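Local coordinates for histidine triad (HIT) protein (Marinobacter aquaeolei, PDB 3OHE) that probably acts as a nucleotide-handling hydrolase or transferase of the histidine triad superfamily and binds calcium ions in the crystal, at residues H6-A11 and G84-Q89; D23-N28 and I36-V41; D76-A81 and H94-Q99; D29-W34 and G110-V115. All coordinates share one frame; numbering follows the deposited sequence. Where two conformers were deposited one is given.

Four contacts illustrate how one antiparallel sheet organises a small fold. Contacts 2 and 3 are two hairpins of that sheet, their centres about 17 Å apart, meeting where L37 CD1 packs 3.7 Å from H94 CE1. Contact 1 packs over the face of the first hairpin that carries V38, through L9 and Q89; it also carries the calcium ion bound by A10. Contact 4 ties down the loop into strand 34-39: W34 O probably accepts from M27 N of contact 2 (2.9 Å), and P33 O from V96 N of contact 3. The glycerol of contact 4 lies beside W34, which bonds H93, a histidine of the presumed HIT motif. Contacts 1 and 3 both reach the second subunit.

Contact 1 (H6-A11 and G84-Q89); sequences HERLAA and GNMVPQ. With CA (calcium ion), chain C.
M86 and R8 meet tentatively: in the modelled conformer the selenomethionine's CE approaches the guanidinium obliquely, 3.8 Å from R8 NH2, while R8 NE forms a salt bridge with D12. M86 belongs to the loop between strands 77-82 and 92-97, which this contact joins to the N-terminal helix 7-12. V87 CG2 presses on the aliphatic root of R8, 3.7 Å from R8 CG. V87 CG1 settles over one face of the H6 imidazole, 3.9 Å from the ring centroid and only 13° off the normal, a CH-pi contact, while also packing against L9. P88 CD comes within 3.8 Å of H6 NE2. Q89 reaches across on an extended chain, and its OE1 accepts from H6 N at 2.8 Å in a fairly straight bond (164°), the donor tilted out of the carbonyl plane; its NE2 is held by Q4 O. Along the helix, A10 O binds calcium at 2.4 Å, alongside T13 O and three waters. H6 is the helix N-cap: because its ND1 accepts from R8 N at 3.0 Å, a neutral H6 ring would probably carry its proton on NE2, while two backbone partners fix the rotation of the Q89 amide.

Contact 2 (D23-N28 and I36-V41); sequences DVLLMN and ILVPRV
D23 pairs with V38 in the beta hairpin of strands 22-27 and 34-39, part of the antiparallel sheet of the HIT fold, giving and receiving backbone bonds, and its carboxylate forms a salt bridge with R40. R40 NH1 donates to D23 OD1 at 3.0 Å along a nearly straight line (164°). The oxygen lies in the guanidinium plane but is met on its anti side, tilted out of the carboxylate plane, with the two planar groups turned 49° apart; R40 NH2 bonds S19 O. V24 stands opposite L37 as a non-hydrogen-bonded pair, and the two side chains run side by side in the same direction, V24 CG2 touching L37 CD2 at 3.8 Å. L25 returns to the face of D23, bonded to I36 through both L25 N to I36 O (2.9 Å) and I36 N to L25 O (2.8 Å). Its CD1 reaches diagonally to V38 CG2, 3.7 Å away. Selenomethionine M27, bent at chi2 and chi3, brings CE to 3.6 Å from I36 CD1 in the modelled conformer. In the sheet, strand 13-18 flanks the first strand, with L25 packed on T13, and strand 92-97 flanks the second: I36 and M27 lean on H93, and L37 on H94.

Contact 3 (D76-A81 and H94-Q99); sequences DKMNVA and HIVRYQ
A classic beta bulge opens the hairpin of strands 77-82 and 92-97: D76 and K77 both face R97, and R97 O takes both their amides, D76 N at 2.9 Å and K77 N at a longer 3.3 Å from above the carbonyl plane. From the bulge itself, D76 OD2 uses its anti lone pair to accept from Q99 N at 2.8 Å. Further along, N79 and R97 share a face. Bends at chi2 and chi3 bring R97 NH1 round to donate to N79 OD1 at 2.9 Å, with the guanidinium and amide planes nearly perpendicular (87°). The arginine's NE forms a salt bridge with D101. Strand 77-82 is the sheet edge within the chain, yet in the HIT dimer the sheet runs on: V80 and A81 pair with a strand of the second subunit, and K77 NZ meets E46 and L83 of that subunit. On the other face, selenomethionine M78 curls over V96, its SE 3.6 Å from V96 CG2 in the modelled conformer, while V80 CG2 lies 4.0 Å from H94 CD2, whose ring bonds S62 through NE2.

Contact 4 (D29-W34 and G110-V115); sequences DNTWPW and GKQPPV. With GOL (glycerol), chain E.
This is a surface contact between two loops, the connection from strand 22-27 to strand 34-39 and the segment that leads to helix 119-135. Two backbone amides knit it together: N30 N donates to V115 O at 2.8 Å, and V115 N donates to D29 OD1 at 3.0 Å, almost perfectly straight (174°) but from well above the carboxylate plane. D29 CG, anti to the backbone N (chi1 -176°), places the carboxylate against P114, with CG 3.4 Å from P114 CA. N30 OD1 lies against the side of V115, 3.4 Å from V115 CB, while its ND2 bonds Q121. In the modelled conformers, a water bridges Q112 NE2 to T31 OG1, and a glycerol, probably from the crystallisation liquor, takes G110 N on O2. Glycerol O1 donates to D29 OD2 at 2.7 Å. With T31 OG1 at 2.7 Å and T31 N at 3.1 Å also donating to it, D29 OD1 is gripped by three donors, and the bond from T31 N two residues on defines an Asx turn.

Contact 1 (H6-A11 and G84-Q89)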
loop_
_atom_site.group_PDB
_atom_site.type_symbol
_atom_site.label_atom_id
_atom_site.label_comp_id
_atom_site.label_asym_id
_atom_site.label_seq_id
_atom_site.Cartn_x
_atom_site.Cartn_y
_atom_site.Cartn_z
ATOM N N HIS A 6 -5.933 -9.949 -15.632
ATOM C CA HIS A 6 -7.330 -9.565 -15.558
ATOM C C HIS A 6 -7.663 -8.548 -16.643
ATOM O O HIS A 6 -6.886 -7.625 -16.877
ATOM C CB HIS A 6 -7.633 -9.020 -14.158
ATOM C CG HIS A 6 -9.071 -8.844 -13.857
ATOM N ND1 HIS A 6 -9.815 -7.802 -14.361
ATOM C CD2 HIS A 6 -9.910 -9.577 -13.081
ATOM C CE1 HIS A 6 -11.049 -7.890 -13.894
ATOM N NE2 HIS A 6 -11.122 -8.944 -13.096
ATOM N N GLU A 7 -8.813 -8.710 -17.290
ATOM C CA GLU A 7 -9.206 -7.854 -18.403
ATOM C C GLU A 7 -9.254 -6.385 -18.033
ATOM O O GLU A 7 -8.942 -5.534 -18.880
ATOM C CB GLU A 7 -10.558 -8.295 -18.976
ATOM C CG GLU A 7 -11.752 -8.128 -18.028
ATOM C CD GLU A 7 -12.404 -6.731 -17.958
ATOM O OE1 GLU A 7 -12.252 -5.894 -18.902
ATOM O OE2 GLU A 7 -13.102 -6.469 -16.933
ATOM N N ARG A 8 -9.640 -6.052 -16.804
ATOM C CA ARG A 8 -9.722 -4.630 -16.421
ATOM C C ARG A 8 -8.318 -4.018 -16.327
ATOM O O ARG A 8 -8.082 -2.882 -16.707
ATOM C CB ARG A 8 -10.493 -4.453 -15.112
ATOM C CG ARG A 8 -10.602 -3.039 -14.611
ATOM C CD ARG A 8 -11.384 -2.052 -15.442
ATOM N NE ARG A 8 -11.414 -0.759 -14.734
ATOM C CZ ARG A 8 -12.166 -0.476 -13.657
ATOM N NH1 ARG A 8 -13.007 -1.369 -13.131
ATOM N NH2 ARG A 8 -12.081 0.737 -13.102
ATOM N N LEU A 9 -7.376 -4.789 -15.786
ATOM C CA LEU A 9 -5.974 -4.331 -15.735
ATOM C C LEU A 9 -5.432 -4.154 -17.147
ATOM O O LEU A 9 -4.802 -3.139 -17.437
ATOM C CB LEU A 9 -5.100 -5.287 -14.924
ATOM C CG LEU A 9 -5.382 -5.306 -13.424
ATOM C CD1 LEU A 9 -4.573 -6.389 -12.709
ATOM C CD2 LEU A 9 -5.182 -3.949 -12.788
ATOM N N ALA A 10 -5.706 -5.110 -18.039
ATOM C CA ALA A 10 -5.286 -4.981 -19.423
ATOM C C ALA A 10 -5.862 -3.740 -20.093
ATOM O O ALA A 10 -5.145 -2.977 -20.768
ATOM C CB ALA A 10 -5.675 -6.240 -20.194
ATOM N N ALA A 11 -7.150 -3.493 -19.879
ATOM C CA ALA A 11 -7.834 -2.352 -20.484
ATOM C C ALA A 11 -7.314 -0.988 -20.002
ATOM O O ALA A 11 -7.284 -0.019 -20.760
ATOM C CB ALA A 11 -9.337 -2.449 -20.244
ATOM N N GLY A 84 -7.687 -3.201 -4.739
ATOM C CA GLY A 84 -8.347 -4.332 -5.372
ATOM C C GLY A 84 -9.798 -4.559 -4.998
ATOM O O GLY A 84 -10.258 -5.699 -5.023
ATOM N N ASN A 85 -10.546 -3.497 -4.678
ATOM C CA ASN A 85 -11.924 -3.698 -4.267
ATOM C C ASN A 85 -12.787 -4.219 -5.411
ATOM O O ASN A 85 -13.718 -4.994 -5.152
ATOM C CB ASN A 85 -12.500 -2.424 -3.707
ATOM C CG ASN A 85 -11.792 -1.999 -2.430
ATOM O OD1 ASN A 85 -11.265 -2.835 -1.705
ATOM N ND2 ASN A 85 -11.802 -0.706 -2.154
HETATM N N MSE A 86 -12.446 -3.774 -6.639
HETATM C CA MSE A 86 -13.142 -4.087 -7.904
HETATM C C MSE A 86 -12.500 -5.251 -8.685
HETATM O O MSE A 86 -13.179 -6.005 -9.359
HETATM C CB MSE A 86 -13.186 -2.839 -8.817
HETATM C CG MSE A 86 -14.070 -1.754 -8.239
HETATM SE SE MSE A 86 -14.179 -0.060 -9.203
HETATM C CE MSE A 86 -12.279 0.337 -9.285
ATOM N N VAL A 87 -11.179 -5.363 -8.613
ATOM C CA VAL A 87 -10.356 -6.273 -9.404
ATOM C C VAL A 87 -9.678 -7.208 -8.439
ATOM O O VAL A 87 -8.823 -6.781 -7.650
ATOM C CB VAL A 87 -9.348 -5.494 -10.254
ATOM C CG1 VAL A 87 -8.379 -6.448 -10.935
ATOM C CG2 VAL A 87 -10.105 -4.597 -11.271
ATOM N N PRO A 88 -10.044 -8.492 -8.461
ATOM C CA PRO A 88 -9.568 -9.394 -7.392
ATOM C C PRO A 88 -8.118 -9.856 -7.562
ATOM O O PRO A 88 -7.517 -10.294 -6.607
ATOM C CB PRO A 88 -10.530 -10.592 -7.478
ATOM C CG PRO A 88 -10.940 -10.635 -8.950
ATOM C CD PRO A 88 -11.036 -9.154 -9.337
ATOM N N GLN A 89 -7.557 -9.663 -8.740
ATOM C CA GLN A 89 -6.193 -10.050 -9.031
ATOM C C GLN A 89 -5.220 -9.088 -8.365
ATOM O O GLN A 89 -5.192 -7.913 -8.691
ATOM C CB GLN A 89 -6.004 -10.061 -10.528
ATOM C CG GLN A 89 -4.599 -10.476 -10.999
ATOM C CD GLN A 89 -4.581 -10.754 -12.479
ATOM O OE1 GLN A 89 -4.396 -9.851 -13.298
ATOM N NE2 GLN A 89 -4.862 -12.008 -12.840
HETATM CA CA CA C . -3.232 -2.930 -22.262
HETATM O O HOH W 1 -1.518 -3.835 -20.436
HETATM O O HOH W 2 -4.823 -4.048 -23.590
HETATM O O HOH W 3 -2.154 -1.487 -24.065
#

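Contact 2 (D23-N28 and I36-V41)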
loop_
_atom_site.group_PDB
_atom_site.type_symbol
_atom_site.label_atom_id
_atom_site.label_comp_id
_atom_site.label_asym_id
_atom_site.label_seq_id
_atom_site.Cartn_x
_atom_site.Cartn_y
_atom_site.Cartn_z
ATOM N N ASP A 23 4.215 -8.813 -14.184
ATOM C CA ASP A 23 4.000 -7.891 -15.289
ATOM C C ASP A 23 4.086 -6.470 -14.765
ATOM O O ASP A 23 3.538 -6.136 -13.707
ATOM C CB ASP A 23 2.629 -8.145 -15.944
ATOM C CG ASP A 23 2.606 -9.392 -16.831
ATOM O OD1 ASP A 23 3.666 -10.009 -17.118
ATOM O OD2 ASP A 23 1.479 -9.767 -17.293
ATOM N N VAL A 24 4.766 -5.615 -15.532
ATOM C CA VAL A 24 4.991 -4.230 -15.154
ATOM C C VAL A 24 4.160 -3.381 -16.082
ATOM O O VAL A 24 4.419 -3.364 -17.308
ATOM C CB VAL A 24 6.482 -3.840 -15.203
ATOM C CG1 VAL A 24 6.677 -2.419 -14.617
ATOM C CG2 VAL A 24 7.331 -4.850 -14.461
ATOM N N LEU A 25 3.141 -2.704 -15.534
ATOM C CA LEU A 25 2.121 -2.021 -16.308
ATOM C C LEU A 25 2.121 -0.541 -15.996
ATOM O O LEU A 25 2.231 -0.142 -14.856
ATOM C CB LEU A 25 0.756 -2.639 -15.994
ATOM C CG LEU A 25 0.609 -4.159 -16.145
ATOM C CD1 LEU A 25 -0.829 -4.545 -15.795
ATOM C CD2 LEU A 25 1.041 -4.657 -17.570
ATOM N N LEU A 26 1.932 0.265 -17.031
ATOM C CA LEU A 26 1.745 1.700 -16.895
ATOM C C LEU A 26 0.248 1.993 -16.777
ATOM O O LEU A 26 -0.506 1.689 -17.698
ATOM C CB LEU A 26 2.257 2.409 -18.138
ATOM C CG LEU A 26 2.182 3.943 -18.178
ATOM C CD1 LEU A 26 3.129 4.545 -17.121
ATOM C CD2 LEU A 26 2.505 4.420 -19.615
HETATM N N MSE A 27 -0.189 2.564 -15.675
HETATM C CA MSE A 27 -1.594 3.010 -15.574
HETATM C C MSE A 27 -1.800 4.088 -16.618
HETATM O O MSE A 27 -1.025 5.035 -16.664
HETATM C CB MSE A 27 -1.922 3.514 -14.162
HETATM C CG MSE A 27 -3.378 3.881 -13.997
HETATM SE SE MSE A 27 -4.586 2.354 -14.110
HETATM C CE MSE A 27 -4.742 2.058 -12.216
ATOM N N ASN A 28 -2.837 3.928 -17.454
ATOM C CA ASN A 28 -3.037 4.821 -18.590
ATOM C C ASN A 28 -3.727 6.143 -18.226
ATOM O O ASN A 28 -4.785 6.478 -18.764
ATOM C CB ASN A 28 -3.802 4.099 -19.715
ATOM C CG ASN A 28 -3.713 4.840 -21.021
ATOM O OD1 ASN A 28 -2.790 5.636 -21.246
ATOM N ND2 ASN A 28 -4.684 4.609 -21.883
ATOM N N ILE A 36 2.140 -0.305 -12.094
ATOM C CA ILE A 36 1.509 -1.383 -11.373
ATOM C C ILE A 36 2.361 -2.631 -11.561
ATOM O O ILE A 36 2.760 -2.942 -12.682
ATOM C CB ILE A 36 0.076 -1.578 -11.894
ATOM C CG1 ILE A 36 -0.730 -0.273 -11.705
ATOM C CG2 ILE A 36 -0.609 -2.742 -11.185
ATOM C CD1 ILE A 36 -2.113 -0.332 -12.265
ATOM N N LEU A 37 2.644 -3.333 -10.457
ATOM C CA LEU A 37 3.247 -4.669 -10.508
ATOM C C LEU A 37 2.178 -5.712 -10.296
ATOM O O LEU A 37 1.445 -5.646 -9.300
ATOM C CB LEU A 37 4.325 -4.840 -9.430
ATOM C CG LEU A 37 5.575 -3.997 -9.565
ATOM C CD1 LEU A 37 6.519 -4.290 -8.383
ATOM C CD2 LEU A 37 6.259 -4.269 -10.894
ATOM N N VAL A 38 2.064 -6.649 -11.234
ATOM C CA VAL A 38 1.077 -7.732 -11.145
ATOM C C VAL A 38 1.845 -9.060 -11.080
ATOM O O VAL A 38 2.355 -9.546 -12.095
ATOM C CB VAL A 38 0.116 -7.772 -12.315
ATOM C CG1 VAL A 38 -1.020 -8.772 -12.012
ATOM C CG2 VAL A 38 -0.460 -6.367 -12.625
ATOM N N PRO A 39 1.925 -9.689 -9.881
ATOM C CA PRO A 39 2.619 -10.969 -9.798
ATOM C C PRO A 39 1.913 -12.015 -10.675
ATOM O O PRO A 39 0.689 -12.135 -10.630
ATOM C CB PRO A 39 2.502 -11.346 -8.309
ATOM C CG PRO A 39 2.241 -10.098 -7.630
ATOM C CD PRO A 39 1.498 -9.201 -8.564
ATOM N N ARG A 40 2.706 -12.738 -11.462
ATOM C CA ARG A 40 2.158 -13.715 -12.416
ATOM C C ARG A 40 1.895 -15.048 -11.701
ATOM O O ARG A 40 2.510 -16.069 -11.991
ATOM C CB ARG A 40 3.098 -13.922 -13.589
ATOM C CG ARG A 40 3.221 -12.710 -14.507
ATOM C CD ARG A 40 4.014 -13.068 -15.765
ATOM N NE ARG A 40 5.381 -13.345 -15.380
ATOM C CZ ARG A 40 6.299 -12.387 -15.226
ATOM N NH1 ARG A 40 6.055 -11.154 -15.649
ATOM N NH2 ARG A 40 7.481 -12.643 -14.732
ATOM N N VAL A 41 0.975 -15.008 -10.760
ATOM C CA VAL A 41 0.606 -16.160 -9.926
ATOM C C VAL A 41 -0.919 -16.186 -9.934
ATOM O O VAL A 41 -1.553 -15.204 -9.568
ATOM C CB VAL A 41 1.145 -16.033 -8.498
ATOM C CG1 VAL A 41 0.721 -17.250 -7.658
ATOM C CG2 VAL A 41 2.671 -15.868 -8.480
#

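Contact 3 (D76-A81 and H94-Q99)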
loop_
_atom_site.group_PDB
_atom_site.type_symbol
_atom_site.label_atom_id
_atom_site.label_comp_id
_atom_site.label_asym_id
_atom_site.label_seq_id
_atom_site.Cartn_x
_atom_site.Cartn_y
_atom_site.Cartn_z
ATOM N N ASP A 76 8.411 13.909 -5.043
ATOM C CA ASP A 76 8.434 14.342 -3.663
ATOM C C ASP A 76 8.117 13.233 -2.655
ATOM O O ASP A 76 8.672 13.222 -1.548
ATOM C CB ASP A 76 7.491 15.520 -3.416
ATOM C CG ASP A 76 7.918 16.790 -4.135
ATOM O OD1 ASP A 76 9.142 16.992 -4.332
ATOM O OD2 ASP A 76 7.034 17.586 -4.547
ATOM N N LYS A 77 7.222 12.306 -2.996
ATOM C CA LYS A 77 6.767 11.256 -2.099
ATOM C C LYS A 77 6.226 10.114 -2.956
ATOM O O LYS A 77 5.609 10.354 -3.955
ATOM C CB LYS A 77 5.667 11.784 -1.183
ATOM C CG LYS A 77 5.246 10.856 -0.066
ATOM C CD LYS A 77 6.348 10.635 0.985
ATOM C CE LYS A 77 6.011 9.520 2.024
ATOM N NZ LYS A 77 5.714 8.203 1.348
HETATM N N MSE A 78 6.476 8.877 -2.514
HETATM C CA MSE A 78 5.809 7.733 -3.124
HETATM C C MSE A 78 4.535 7.377 -2.431
HETATM O O MSE A 78 4.396 7.555 -1.221
HETATM C CB MSE A 78 6.705 6.484 -3.105
HETATM C CG MSE A 78 7.908 6.603 -3.986
HETATM SE SE MSE A 78 7.522 6.855 -5.890
HETATM C CE MSE A 78 6.548 5.313 -6.400
ATOM N N ASN A 79 3.598 6.857 -3.214
ATOM C CA ASN A 79 2.399 6.203 -2.657
ATOM C C ASN A 79 2.367 4.771 -3.224
ATOM O O ASN A 79 2.429 4.589 -4.446
ATOM C CB ASN A 79 1.131 6.931 -3.044
ATOM C CG ASN A 79 0.920 8.303 -2.390
ATOM O OD1 ASN A 79 -0.110 8.923 -2.719
ATOM N ND2 ASN A 79 1.789 8.762 -1.500
ATOM N N VAL A 80 2.318 3.781 -2.336
ATOM C CA VAL A 80 2.324 2.381 -2.703
ATOM C C VAL A 80 1.114 1.742 -2.049
ATOM O O VAL A 80 0.838 1.965 -0.865
ATOM C CB VAL A 80 3.634 1.685 -2.275
ATOM C CG1 VAL A 80 3.641 0.193 -2.690
ATOM C CG2 VAL A 80 4.849 2.371 -2.942
ATOM N N ALA A 81 0.345 0.958 -2.817
ATOM C CA ALA A 81 -0.927 0.435 -2.300
ATOM C C ALA A 81 -1.367 -0.826 -3.000
ATOM O O ALA A 81 -1.200 -0.961 -4.210
ATOM C CB ALA A 81 -2.075 1.485 -2.402
ATOM N N HIS A 94 2.197 1.906 -7.640
ATOM C CA HIS A 94 3.353 2.745 -7.300
ATOM C C HIS A 94 3.165 4.093 -7.995
ATOM O O HIS A 94 3.231 4.159 -9.224
ATOM C CB HIS A 94 4.665 2.101 -7.769
ATOM C CG HIS A 94 4.897 0.731 -7.240
ATOM N ND1 HIS A 94 4.224 -0.373 -7.703
ATOM C CD2 HIS A 94 5.701 0.295 -6.255
ATOM C CE1 HIS A 94 4.619 -1.430 -7.010
ATOM N NE2 HIS A 94 5.520 -1.058 -6.128
ATOM N N ILE A 95 2.874 5.117 -7.198
ATOM C CA ILE A 95 2.484 6.426 -7.754
ATOM C C ILE A 95 3.443 7.492 -7.224
ATOM O O ILE A 95 3.607 7.634 -6.010
ATOM C CB ILE A 95 1.046 6.786 -7.391
ATOM C CG1 ILE A 95 0.085 5.618 -7.712
ATOM C CG2 ILE A 95 0.624 8.068 -8.136
ATOM C CD1 ILE A 95 -1.311 5.780 -7.174
ATOM N N VAL A 96 4.127 8.179 -8.129
ATOM C CA VAL A 96 4.968 9.317 -7.753
ATOM C C VAL A 96 4.100 10.537 -7.517
ATOM O O VAL A 96 3.279 10.889 -8.358
ATOM C CB VAL A 96 6.035 9.612 -8.840
ATOM C CG1 VAL A 96 6.865 10.838 -8.431
ATOM C CG2 VAL A 96 6.911 8.425 -9.087
ATOM N N ARG A 97 4.286 11.158 -6.354
ATOM C CA ARG A 97 3.525 12.352 -5.990
ATOM C C ARG A 97 4.429 13.579 -5.901
ATOM O O ARG A 97 5.632 13.461 -5.598
ATOM C CB ARG A 97 2.837 12.159 -4.621
ATOM C CG ARG A 97 1.948 10.951 -4.541
ATOM C CD ARG A 97 0.812 10.960 -5.545
ATOM N NE ARG A 97 -0.008 12.168 -5.429
ATOM C CZ ARG A 97 -1.024 12.311 -4.596
ATOM N NH1 ARG A 97 -1.384 11.346 -3.792
ATOM N NH2 ARG A 97 -1.684 13.462 -4.557
ATOM N N TYR A 98 3.817 14.737 -6.141
ATOM C CA TYR A 98 4.493 16.014 -6.071
ATOM C C TYR A 98 3.620 16.955 -5.254
ATOM O O TYR A 98 2.411 16.943 -5.400
ATOM C CB TYR A 98 4.706 16.627 -7.455
ATOM C CG TYR A 98 5.408 15.729 -8.445
ATOM C CD1 TYR A 98 6.779 15.736 -8.561
ATOM C CD2 TYR A 98 4.695 14.912 -9.286
ATOM C CE1 TYR A 98 7.412 14.907 -9.483
ATOM C CE2 TYR A 98 5.293 14.112 -10.190
ATOM C CZ TYR A 98 6.662 14.124 -10.319
ATOM O OH TYR A 98 7.249 13.298 -11.252
ATOM N N GLN A 99 4.247 17.855 -4.502
ATOM C CA GLN A 99 3.486 18.906 -3.811
ATOM C C GLN A 99 2.681 19.750 -4.813
ATOM O O GLN A 99 1.644 20.324 -4.451
ATOM C CB GLN A 99 4.433 19.776 -2.996
ATOM C CG GLN A 99 5.238 19.061 -1.921
ATOM C CD GLN A 99 6.070 20.074 -1.139
ATOM O OE1 GLN A 99 5.529 20.995 -0.517
ATOM N NE2 GLN A 99 7.386 19.943 -1.216
HETATM O O HOH W 4 9.516 18.356 -2.044
#

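Contact 4 (D29-W34 and G110-V115)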
loop_
_atom_site.group_PDB
_atom_site.type_symbol
_atom_site.label_atom_id
_atom_site.label_comp_id
_atom_site.label_asym_id
_atom_site.label_seq_id
_atom_site.Cartn_x
_atom_site.Cartn_y
_atom_site.Cartn_z
ATOM N N ASP A 29 -3.114 6.827 -17.272
ATOM C CA ASP A 29 -3.501 8.147 -16.796
ATOM C C ASP A 29 -2.211 8.914 -16.634
ATOM O O ASP A 29 -1.434 8.636 -15.719
ATOM C CB ASP A 29 -4.293 8.062 -15.479
ATOM C CG ASP A 29 -4.795 9.429 -15.016
ATOM O OD1 ASP A 29 -4.517 10.443 -15.724
ATOM O OD2 ASP A 29 -5.411 9.478 -13.928
ATOM N N ASN A 30 -1.971 9.882 -17.527
ATOM C CA ASN A 30 -0.715 10.599 -17.544
ATOM C C ASN A 30 -0.669 11.723 -16.510
ATOM O O ASN A 30 0.316 12.460 -16.430
ATOM C CB ASN A 30 -0.338 11.085 -18.941
ATOM C CG ASN A 30 -1.186 12.237 -19.414
ATOM O OD1 ASN A 30 -1.894 12.853 -18.635
ATOM N ND2 ASN A 30 -1.090 12.559 -20.710
ATOM N N THR A 31 -1.711 11.829 -15.688
ATOM C CA THR A 31 -1.790 12.849 -14.636
ATOM C C THR A 31 -0.696 12.645 -13.565
ATOM O O THR A 31 -0.206 13.618 -12.998
ATOM C CB THR A 31 -3.202 12.873 -14.010
ATOM O OG1 THR A 31 -4.153 13.042 -15.066
ATOM C CG2 THR A 31 -3.380 14.029 -12.977
ATOM N N TRP A 32 -0.330 11.391 -13.289
ATOM C CA TRP A 32 0.735 11.031 -12.342
ATOM C C TRP A 32 1.542 9.890 -12.936
ATOM O O TRP A 32 0.952 9.057 -13.605
ATOM C CB TRP A 32 0.207 10.535 -10.962
ATOM C CG TRP A 32 -0.700 11.442 -10.262
ATOM C CD1 TRP A 32 -0.366 12.433 -9.366
ATOM C CD2 TRP A 32 -2.102 11.516 -10.422
ATOM N NE1 TRP A 32 -1.479 13.076 -8.951
ATOM C CE2 TRP A 32 -2.563 12.555 -9.567
ATOM C CE3 TRP A 32 -3.040 10.751 -11.136
ATOM C CZ2 TRP A 32 -3.890 12.888 -9.467
ATOM C CZ3 TRP A 32 -4.328 11.080 -11.043
ATOM C CH2 TRP A 32 -4.761 12.151 -10.190
ATOM N N PRO A 33 2.859 9.791 -12.634
ATOM C CA PRO A 33 3.634 8.592 -12.983
ATOM C C PRO A 33 3.165 7.436 -12.119
ATOM O O PRO A 33 3.308 7.489 -10.882
ATOM C CB PRO A 33 5.087 9.010 -12.689
ATOM C CG PRO A 33 5.064 10.539 -12.602
ATOM C CD PRO A 33 3.727 10.833 -12.020
ATOM N N TRP A 34 2.590 6.420 -12.734
ATOM C CA TRP A 34 1.826 5.395 -11.996
ATOM C C TRP A 34 2.074 4.051 -12.663
ATOM O O TRP A 34 1.673 3.824 -13.805
ATOM C CB TRP A 34 0.360 5.818 -12.001
ATOM C CG TRP A 34 -0.631 4.962 -11.288
ATOM C CD1 TRP A 34 -0.490 3.725 -10.776
ATOM C CD2 TRP A 34 -1.977 5.351 -11.052
ATOM N NE1 TRP A 34 -1.686 3.312 -10.215
ATOM C CE2 TRP A 34 -2.626 4.297 -10.396
ATOM C CE3 TRP A 34 -2.720 6.485 -11.391
ATOM C CZ2 TRP A 34 -3.980 4.380 -10.045
ATOM C CZ3 TRP A 34 -4.040 6.558 -11.032
ATOM C CH2 TRP A 34 -4.654 5.523 -10.367
ATOM N N GLY A 110 -9.816 8.346 -8.074
ATOM C CA GLY A 110 -11.149 8.959 -8.197
ATOM C C GLY A 110 -11.187 10.472 -8.059
ATOM O O GLY A 110 -12.272 11.054 -8.025
ATOM N N LYS A 111 -10.027 11.128 -7.986
ATOM C CA LYS A 111 -9.969 12.597 -7.939
ATOM C C LYS A 111 -10.556 13.260 -9.206
ATOM O O LYS A 111 -11.318 14.231 -9.112
ATOM C CB LYS A 111 -8.526 13.090 -7.731
ATOM C CG LYS A 111 -8.339 14.625 -7.802
ATOM C CD LYS A 111 -8.864 15.344 -6.557
ATOM C CE LYS A 111 -8.704 16.854 -6.708
ATOM N NZ LYS A 111 -8.816 17.605 -5.415
ATOM N N GLN A 112 -10.181 12.757 -10.378
ATOM C CA GLN A 112 -10.631 13.346 -11.641
ATOM C C GLN A 112 -10.491 12.318 -12.760
ATOM O O GLN A 112 -9.829 11.297 -12.586
ATOM C CB GLN A 112 -9.845 14.623 -11.931
ATOM C CG GLN A 112 -8.304 14.466 -11.857
ATOM C CD GLN A 112 -7.609 15.802 -11.744
ATOM O OE1 GLN A 112 -7.810 16.540 -10.770
ATOM N NE2 GLN A 112 -6.792 16.132 -12.737
ATOM N N PRO A 113 -11.126 12.558 -13.918
ATOM C CA PRO A 113 -11.033 11.539 -14.992
ATOM C C PRO A 113 -9.567 11.277 -15.458
ATOM O O PRO A 113 -8.765 12.204 -15.422
ATOM C CB PRO A 113 -11.817 12.168 -16.144
ATOM C CG PRO A 113 -12.684 13.209 -15.511
ATOM C CD PRO A 113 -11.920 13.734 -14.326
ATOM N N PRO A 114 -9.263 10.063 -15.924
ATOM C CA PRO A 114 -7.906 9.800 -16.437
ATOM C C PRO A 114 -7.663 10.468 -17.769
ATOM O O PRO A 114 -8.613 10.671 -18.560
ATOM C CB PRO A 114 -7.907 8.300 -16.662
ATOM C CG PRO A 114 -9.357 7.983 -16.979
ATOM C CD PRO A 114 -10.135 8.890 -16.074
ATOM N N VAL A 115 -6.410 10.817 -18.018
ATOM C CA VAL A 115 -6.003 11.355 -19.303
ATOM C C VAL A 115 -5.085 10.301 -19.953
ATOM O O VAL A 115 -3.977 10.062 -19.460
ATOM C CB VAL A 115 -5.290 12.702 -19.137
ATOM C CG1 VAL A 115 -4.770 13.230 -20.478
ATOM C CG2 VAL A 115 -6.221 13.702 -18.443
HETATM C C1 GOL E . -8.020 8.103 -12.827
HETATM O O1 GOL E . -6.872 7.349 -13.239
HETATM C C2 GOL E . -8.291 7.737 -11.372
HETATM O O2 GOL E . -9.371 8.515 -10.899
HETATM C C3 GOL E . -8.578 6.235 -11.245
HETATM O O3 GOL E . -8.565 5.821 -9.901
HETATM O O HOH W 5 -6.879 11.586 -12.915
HETATM O O HOH W 6 -6.182 14.905 -14.973
#